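PDB 6B9V: beta-lactamase-like protein from Koribacter versatilis, which probably acts as a metal-binding diphosphatase of the PhnP family, cleaving reactive photoproducts of FAD. Local coordinates for residues M16-I21 / D35-P40; L236-T241 / I249-D254. One frame throughout, in Å; residues are numbered along the deposited sequence.

Contact 1: residues M16-I21 / D35-P40; sequences MGVPTI and DRRLRP
Val18 and Arg37 run alongside each other because their first torsions turn both side chains the same way: in Val18, CG1 is trans to the backbone N (chi1 -168°) and CG2 trans to the carbonyl carbon, while Arg37 sets CG trans to its own carbonyl carbon and then runs extended to NE. Val18 CG2 thus rests against the aliphatic part of the arginine, 3.9 Å from Arg37 CD, and the other branch, CG1, comes to 3.3 Å from Asp35 O. Beneath the side chains the two backbones pair. Val18 N donates to Arg37 O at 3.0 Å, in the carbonyl plane and on a lone pair, and Arg37 N returns a nearly straight bond of 2.7 Å to Val18 O. The latter oxygen also receives a CA-H...O contact from Arg36 CA at 3.4 Å. This is a single antiparallel bridge, a hydrogen-bonded pair within the long connection between strands 2-9 and 41-46 of the metallo-beta-lactamase fold, the same connection that carries the three zinc-binding cysteines. Gly17, with a positive phi of 75°, brings its CA to 3.5 Å from Arg37 O. A cis peptide bond then turns the chain at Pro19, whose ring sits close to the zinc ligand Cys28. In Arg39 the bend at chi2 sets CD 3.6 Å from Gly17 N, and the bend at chi3 then turns the chain so that the guanidinium passes Met16 CA obliquely. That group is gripped by Asp58 through NE, by Ser15 O through NH1, and by Asp89 of the second subunit, also through NH1; the side chain touches the manganese ligand Asp82 as well.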
ATOM      1  N   MET A  16      11.455  -0.710  -0.070  1.00 13.21           N
ATOM      2  CA  MET A  16      10.823  -2.013  -0.044  1.00 17.27           C
ATOM      3  C   MET A  16      10.497  -2.502   1.392  1.00 16.53           C
ATOM      4  O   MET A  16      10.027  -3.591   1.584  1.00 15.89           O
ATOM      5  CB  MET A  16      11.675  -3.029  -0.796  1.00 24.11           C
ATOM      6  CG  MET A  16      11.628  -2.916  -2.307  1.00 35.58           C
ATOM      7  SD  MET A  16       9.971  -2.977  -3.178  1.00128.18           S
ATOM      8  CE  MET A  16       8.952  -4.356  -2.489  1.00 23.55           C
ATOM      9  N   GLY A  17      10.753  -1.629   2.352  1.00 14.70           N
ATOM     10  CA  GLY A  17      10.436  -1.923   3.740  1.00 15.49           C
ATOM     11  C   GLY A  17      11.413  -2.911   4.352  1.00 18.93           C
ATOM     12  O   GLY A  17      12.332  -3.368   3.673  1.00 14.74           O
ATOM     13  N   VAL A  18      11.234  -3.214   5.639  1.00 15.93           N
ATOM     14  CA  VAL A  18      11.925  -4.336   6.287  1.00 15.94           C
ATOM     15  C   VAL A  18      10.857  -5.162   7.002  1.00 16.06           C
ATOM     16  O   VAL A  18      10.084  -4.625   7.806  1.00 13.86           O
ATOM     17  CB  VAL A  18      13.016  -3.868   7.283  1.00 13.85           C
ATOM     18  CG1 VAL A  18      13.913  -5.047   7.701  1.00 14.03           C
ATOM     19  CG2 VAL A  18      13.875  -2.770   6.652  1.00 12.71           C
ATOM     20  N   PRO A  19      10.774  -6.460   6.695  1.00 14.73           N
ATOM     21  CA  PRO A  19      11.609  -7.270   5.797  1.00 14.59           C
ATOM     22  C   PRO A  19      11.392  -6.964   4.323  1.00 15.09           C
ATOM     23  O   PRO A  19      10.405  -6.343   3.957  1.00 18.97           O
ATOM     24  CB  PRO A  19      11.150  -8.711   6.073  1.00 20.19           C
ATOM     25  CG  PRO A  19      10.226  -8.638   7.227  1.00 24.45           C
ATOM     26  CD  PRO A  19       9.709  -7.257   7.323  1.00 16.84           C
ATOM     27  N   THR A  20      12.325  -7.422   3.501  1.00 17.61           N
ATOM     28  CA  THR A  20      12.182  -7.428   2.050  1.00 21.49           C
ATOM     29  C   THR A  20      11.503  -8.729   1.646  1.00 23.28           C
ATOM     30  O   THR A  20      11.930  -9.796   2.084  1.00 21.54           O
ATOM     31  CB  THR A  20      13.570  -7.325   1.354  1.00 29.39           C
ATOM     32  OG1 THR A  20      14.145  -6.039   1.617  1.00 28.46           O
ATOM     33  CG2 THR A  20      13.453  -7.534  -0.146  1.00 33.44           C
ATOM     34  N   ILE A  21      10.455  -8.652   0.823  1.00 19.69           N
ATOM     35  CA  ILE A  21       9.778  -9.863   0.353  1.00 16.71           C
ATOM     36  C   ILE A  21      10.764 -10.868  -0.233  1.00 20.10           C
ATOM     37  O   ILE A  21      11.608 -10.497  -1.046  1.00 18.74           O
ATOM     38  CB  ILE A  21       8.713  -9.551  -0.728  1.00 23.94           C
ATOM     39  CG1 ILE A  21       7.699  -8.534  -0.219  1.00 40.25           C
ATOM     40  CG2 ILE A  21       7.969 -10.827  -1.106  1.00 29.64           C
ATOM     41  CD1 ILE A  21       6.591  -8.243  -1.226  1.00 46.88           C
ATOM     42  N   ASP A  35      12.682  -4.269  14.118  1.00 15.56           N
ATOM     43  CA  ASP A  35      13.229  -4.654  12.820  1.00 15.53           C
ATOM     44  C   ASP A  35      12.127  -4.776  11.760  1.00 16.50           C
ATOM     45  O   ASP A  35      12.415  -5.069  10.604  1.00 15.00           O
ATOM     46  CB  ASP A  35      14.012  -5.975  12.918  1.00 17.41           C
ATOM     47  CG  ASP A  35      15.440  -5.780  13.426  1.00 19.71           C
ATOM     48  OD1 ASP A  35      16.070  -4.762  13.086  1.00 18.84           O
ATOM     49  OD2 ASP A  35      15.939  -6.658  14.160  1.00 18.28           O
ATOM     50  N   ARG A  36      10.871  -4.575  12.164  1.00 13.94           N
ATOM     51  CA  ARG A  36       9.768  -4.475  11.219  1.00 14.83           C
ATOM     52  C   ARG A  36       9.552  -3.013  10.911  1.00 15.05           C
ATOM     53  O   ARG A  36       9.264  -2.221  11.812  1.00 15.14           O
ATOM     54  CB  ARG A  36       8.480  -5.091  11.775  1.00 14.54           C
ATOM     55  CG  ARG A  36       7.281  -5.002  10.828  1.00 23.50           C
ATOM     56  CD  ARG A  36       5.985  -5.510  11.528  1.00 39.22           C
ATOM     57  NE  ARG A  36       4.841  -5.695  10.625  1.00 36.77           N
ATOM     58  CZ  ARG A  36       4.060  -4.705  10.191  1.00 36.61           C
ATOM     59  NH1 ARG A  36       4.317  -3.456  10.549  1.00 31.43           N
ATOM     60  NH2 ARG A  36       3.032  -4.953   9.385  1.00 30.17           N
ATOM     61  N   ARG A  37       9.699  -2.654   9.639  1.00 12.78           N
ATOM     62  CA  ARG A  37       9.685  -1.249   9.251  1.00 13.93           C
ATOM     63  C   ARG A  37       8.816  -0.995   8.016  1.00 15.16           C
ATOM     64  O   ARG A  37       9.098  -1.519   6.941  1.00 14.36           O
ATOM     65  CB  ARG A  37      11.119  -0.773   8.977  1.00 14.56           C
ATOM     66  CG  ARG A  37      12.144  -1.095  10.079  1.00 10.65           C
ATOM     67  CD  ARG A  37      13.473  -0.368   9.733  1.00 10.81           C
ATOM     68  NE  ARG A  37      14.543  -0.693  10.669  1.00 12.07           N
ATOM     69  CZ  ARG A  37      14.761  -0.071  11.828  1.00 14.75           C
ATOM     70  NH1 ARG A  37      13.969   0.913  12.235  1.00 13.10           N
ATOM     71  NH2 ARG A  37      15.779  -0.444  12.593  1.00 15.07           N
ATOM     72  N   LEU A  38       7.768  -0.186   8.169  1.00 11.11           N
ATOM     73  CA  LEU A  38       6.979   0.247   7.009  1.00  9.49           C
ATOM     74  C   LEU A  38       7.683   1.389   6.269  1.00 18.12           C
ATOM     75  O   LEU A  38       8.722   1.889   6.721  1.00 14.29           O
ATOM     76  CB  LEU A  38       5.579   0.689   7.444  1.00 14.23           C
ATOM     77  CG  LEU A  38       4.811  -0.362   8.243  1.00 17.84           C
ATOM     78  CD1 LEU A  38       3.411   0.144   8.628  1.00 18.22           C
ATOM     79  CD2 LEU A  38       4.713  -1.667   7.438  1.00 16.21           C
ATOM     80  N   ARG A  39       7.153   1.792   5.122  1.00 12.55           N
ATOM     81  CA  ARG A  39       7.787   2.799   4.314  1.00 15.10           C
ATOM     82  C   ARG A  39       7.837   4.187   5.010  1.00 13.86           C
ATOM     83  O   ARG A  39       7.078   4.420   5.899  1.00 13.49           O
ATOM     84  CB  ARG A  39       7.171   2.867   2.902  1.00 15.70           C
ATOM     85  CG  ARG A  39       7.797   1.915   1.882  1.00 15.15           C
ATOM     86  CD  ARG A  39       7.790   0.470   2.287  1.00 41.39           C
ATOM     87  NE  ARG A  39       6.500  -0.167   2.118  1.00 23.67           N
ATOM     88  CZ  ARG A  39       6.072  -0.737   1.018  1.00 38.69           C
ATOM     89  NH1 ARG A  39       6.820  -0.793  -0.070  1.00 24.63           N
ATOM     90  NH2 ARG A  39       4.887  -1.229   0.979  1.00 61.89           N
ATOM     91  N   PRO A  40       8.730   5.074   4.565  1.00 12.34           N
ATOM     92  CA  PRO A  40       9.120   6.191   5.447  1.00 14.43           C
ATOM     93  C   PRO A  40       8.201   7.423   5.467  1.00 14.46           C
ATOM     94  O   PRO A  40       7.911   8.004   4.421  1.00 11.67           O
ATOM     95  CB  PRO A  40      10.524   6.564   4.919  1.00  9.67           C
ATOM     96  CG  PRO A  40      10.485   6.235   3.456  1.00 17.32           C
ATOM     97  CD  PRO A  40       9.596   4.977   3.365  1.00 14.16           C
TER

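Contact 2: residues L236-T241 / I249-D254; sequences LPHEET and IQLAHD
Across the two segments the backbones come nearest at His238 and Leu251, whose CA atoms are 6.8 Å apart, and no hydrogen bond joins them. Helix 238-244, with Pro237 at its N-cap, packs against edge strand 249-251 within a beta-alpha-beta unit that begins at strand 226-230, part of the second sheet of the metallo-beta-lactamase fold. Leu251 carries the packing. Its CD1 reaches Thr241 CB in the first turn of the helix at 3.7 Å and Leu236 CB, in the loop ahead of it, at 4.4 Å; its side chain crosses that of Thr241 at about a right angle. Pro237 O is held by two donors of the same residue, Thr241 N and Thr241 OG1, the latter at 2.6 Å; this fixes the threonine's rotation and presents CB and CG2 to the leucine. Leu251 CB lies 4.0 Å from His238 ND1, the two side chains running antiparallel past one another. The imidazole, with CG trans to the backbone N (chi1 -176°), extends over the end of the strand, where ND1 is hydrogen-bonded to Arg37 NH2 and His34 meets the ring edge-to-face. His238 CE1 lies 3.9 Å from His253 CB and, with its ring edge turned to the carbonyl, 3.3 Å from Ala252 O.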
ATOM      1  N   LEU A 236      20.827  -3.075   8.253  1.00 18.66           N
ATOM      2  CA  LEU A 236      21.090  -2.549   9.593  1.00 18.36           C
ATOM      3  C   LEU A 236      20.189  -3.168  10.670  1.00 16.18           C
ATOM      4  O   LEU A 236      19.011  -2.809  10.776  1.00 18.82           O
ATOM      5  CB  LEU A 236      20.912  -1.022   9.598  1.00 17.62           C
ATOM      6  CG  LEU A 236      21.735  -0.204   8.593  1.00 16.04           C
ATOM      7  CD1 LEU A 236      21.345   1.276   8.603  1.00 15.16           C
ATOM      8  CD2 LEU A 236      23.196  -0.348   8.902  1.00 15.49           C
ATOM      9  N   PRO A 237      20.744  -4.079  11.488  1.00 17.52           N
ATOM     10  CA  PRO A 237      20.008  -4.684  12.614  1.00 21.29           C
ATOM     11  C   PRO A 237      19.695  -3.622  13.658  1.00 23.38           C
ATOM     12  O   PRO A 237      20.586  -2.836  13.977  1.00 18.48           O
ATOM     13  CB  PRO A 237      20.990  -5.730  13.171  1.00 21.86           C
ATOM     14  CG  PRO A 237      22.052  -5.891  12.118  1.00 28.79           C
ATOM     15  CD  PRO A 237      22.128  -4.576  11.409  1.00 22.60           C
ATOM     16  N   HIS A 238      18.481  -3.583  14.195  1.00 17.72           N
ATOM     17  CA  HIS A 238      18.105  -2.423  15.006  1.00 19.77           C
ATOM     18  C   HIS A 238      18.924  -2.312  16.298  1.00 17.49           C
ATOM     19  O   HIS A 238      19.652  -1.330  16.509  1.00 16.30           O
ATOM     20  CB  HIS A 238      16.607  -2.449  15.338  1.00 18.80           C
ATOM     21  CG  HIS A 238      16.147  -1.231  16.082  1.00 16.56           C
ATOM     22  ND1 HIS A 238      15.857  -0.042  15.449  1.00 15.27           N
ATOM     23  CD2 HIS A 238      15.959  -1.014  17.406  1.00 16.57           C
ATOM     24  CE1 HIS A 238      15.517   0.862  16.352  1.00 16.82           C
ATOM     25  NE2 HIS A 238      15.550   0.292  17.547  1.00 17.24           N
ATOM     26  N   GLU A 239      18.829  -3.321  17.153  1.00 18.34           N
ATOM     27  CA  GLU A 239      19.398  -3.233  18.481  1.00 18.87           C
ATOM     28  C   GLU A 239      20.922  -3.271  18.409  1.00 24.76           C
ATOM     29  O   GLU A 239      21.604  -2.533  19.121  1.00 20.52           O
ATOM     30  CB  GLU A 239      18.860  -4.358  19.372  1.00 26.52           C
ATOM     31  CG  GLU A 239      19.055  -4.140  20.872  1.00 30.98           C
ATOM     32  CD  GLU A 239      18.300  -2.929  21.407  1.00 31.60           C
ATOM     33  OE1 GLU A 239      17.301  -2.502  20.786  1.00 28.95           O
ATOM     34  OE2 GLU A 239      18.716  -2.394  22.455  1.00 39.25           O
ATOM     35  N   GLU A 240      21.456  -4.115  17.535  1.00 18.67           N
ATOM     36  CA  GLU A 240      22.900  -4.265  17.458  1.00 20.84           C
ATOM     37  C   GLU A 240      23.541  -2.965  16.976  1.00 20.88           C
ATOM     38  O   GLU A 240      24.615  -2.598  17.449  1.00 20.72           O
ATOM     39  CB  GLU A 240      23.287  -5.429  16.537  1.00 24.87           C
ATOM     40  CG  GLU A 240      24.697  -5.914  16.784  1.00 28.97           C
ATOM     41  CD  GLU A 240      25.029  -7.194  16.040  1.00 35.14           C
ATOM     42  OE1 GLU A 240      24.101  -7.850  15.501  1.00 37.68           O
ATOM     43  OE2 GLU A 240      26.227  -7.547  16.010  1.00 33.50           O
ATOM     44  N   THR A 241      22.873  -2.278  16.048  1.00 18.92           N
ATOM     45  CA  THR A 241      23.362  -1.000  15.536  1.00 23.33           C
ATOM     46  C   THR A 241      23.242   0.069  16.602  1.00 19.44           C
ATOM     47  O   THR A 241      24.161   0.853  16.792  1.00 27.48           O
ATOM     48  CB  THR A 241      22.598  -0.535  14.274  1.00 16.87           C
ATOM     49  OG1 THR A 241      22.747  -1.498  13.229  1.00 20.42           O
ATOM     50  CG2 THR A 241      23.121   0.810  13.773  1.00 18.40           C
ATOM     51  N   ILE A 249      22.573   9.593  19.240  1.00 19.97           N
ATOM     52  CA  ILE A 249      22.333   9.160  17.868  1.00 17.56           C
ATOM     53  C   ILE A 249      21.748   7.748  17.869  1.00 22.84           C
ATOM     54  O   ILE A 249      22.328   6.842  18.458  1.00 19.96           O
ATOM     55  CB  ILE A 249      23.649   9.191  17.034  1.00 18.09           C
ATOM     56  CG1 ILE A 249      24.267  10.591  17.059  1.00 18.53           C
ATOM     57  CG2 ILE A 249      23.404   8.756  15.612  1.00 16.14           C
ATOM     58  CD1 ILE A 249      25.613  10.700  16.322  1.00 23.48           C
ATOM     59  N   GLN A 250      20.586   7.554  17.252  1.00 16.45           N
ATOM     60  CA  GLN A 250      19.973   6.220  17.253  1.00 13.75           C
ATOM     61  C   GLN A 250      19.209   5.973  15.962  1.00 16.21           C
ATOM     62  O   GLN A 250      18.757   6.925  15.326  1.00 14.57           O
ATOM     63  CB  GLN A 250      19.006   6.063  18.440  1.00 14.04           C
ATOM     64  CG  GLN A 250      19.613   6.097  19.832  1.00 23.45           C
ATOM     65  CD  GLN A 250      20.310   4.800  20.216  1.00 34.48           C
ATOM     66  OE1 GLN A 250      19.708   3.925  20.846  1.00 39.44           O
ATOM     67  NE2 GLN A 250      21.590   4.678  19.859  1.00 31.21           N
ATOM     68  N   LEU A 251      19.029   4.704  15.579  1.00 12.87           N
ATOM     69  CA  LEU A 251      18.041   4.395  14.549  1.00 12.25           C
ATOM     70  C   LEU A 251      16.648   4.663  15.105  1.00 15.59           C
ATOM     71  O   LEU A 251      16.350   4.285  16.249  1.00 13.00           O
ATOM     72  CB  LEU A 251      18.128   2.925  14.090  1.00 12.29           C
ATOM     73  CG  LEU A 251      19.489   2.392  13.613  1.00 16.13           C
ATOM     74  CD1 LEU A 251      19.344   0.936  13.172  1.00 13.81           C
ATOM     75  CD2 LEU A 251      20.027   3.228  12.469  1.00 19.76           C
ATOM     76  N   ALA A 252      15.796   5.309  14.311  1.00 12.46           N
ATOM     77  CA  ALA A 252      14.368   5.390  14.662  1.00 15.45           C
ATOM     78  C   ALA A 252      13.694   4.016  14.617  1.00 14.77           C
ATOM     79  O   ALA A 252      14.281   3.035  14.143  1.00 15.43           O
ATOM     80  CB  ALA A 252      13.639   6.350  13.735  1.00 14.37           C
ATOM     81  N   HIS A 253      12.452   3.946  15.102  1.00 13.93           N
ATOM     82  CA  HIS A 253      11.642   2.739  14.924  1.00 14.85           C
ATOM     83  C   HIS A 253      10.192   3.136  14.662  1.00 16.54           C
ATOM     84  O   HIS A 253       9.768   4.252  15.005  1.00 12.94           O
ATOM     85  CB  HIS A 253      11.723   1.800  16.149  1.00 11.63           C
ATOM     86  CG  HIS A 253      11.207   2.401  17.420  1.00 15.07           C
ATOM     87  ND1 HIS A 253      12.032   3.026  18.341  1.00 17.95           N
ATOM     88  CD2 HIS A 253       9.957   2.465  17.942  1.00 14.47           C
ATOM     89  CE1 HIS A 253      11.312   3.439  19.363  1.00 22.41           C
ATOM     90  NE2 HIS A 253      10.047   3.115  19.147  1.00 20.83           N
ATOM     91  N   ASP A 254       9.447   2.241  14.021  1.00 12.38           N
ATOM     92  CA  ASP A 254       8.025   2.495  13.769  1.00 16.05           C
ATOM     93  C   ASP A 254       7.291   2.697  15.091  1.00 16.29           C
ATOM     94  O   ASP A 254       7.371   1.843  15.977  1.00 16.53           O
ATOM     95  CB  ASP A 254       7.379   1.329  13.002  1.00 12.68           C
ATOM     96  CG  ASP A 254       7.807   1.257  11.539  1.00 15.09           C
ATOM     97  OD1 ASP A 254       8.865   1.815  11.156  1.00 14.49           O
ATOM     98  OD2 ASP A 254       7.087   0.599  10.757  1.00 15.57           O
TER

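Overall arrangement
Contact 1 precedes contact 2 in the sequence without overlapping it, and their centres lie 13 Å apart on the same side of the chain's centre. Arg37 and its neighbour join them directly: Arg37 NH1, which also hydrogen-bonds Ser12 OG, reaches Ala252 O at 2.9 Å, and Leu38 N reaches Asp254 OD2 at 2.8 Å, both probable hydrogen bonds. Asp35, held by Ser30 OG through OD2, adds a bond from OD1 to His238 N. Contact 1 sits between the metals, with the Pro19 side chain about 6 Å from the zinc ion and that of Arg39 about 7 Å from a manganese ion. Contact 2 is more remote: Pro237's side chain is about 10 Å from the zinc ion.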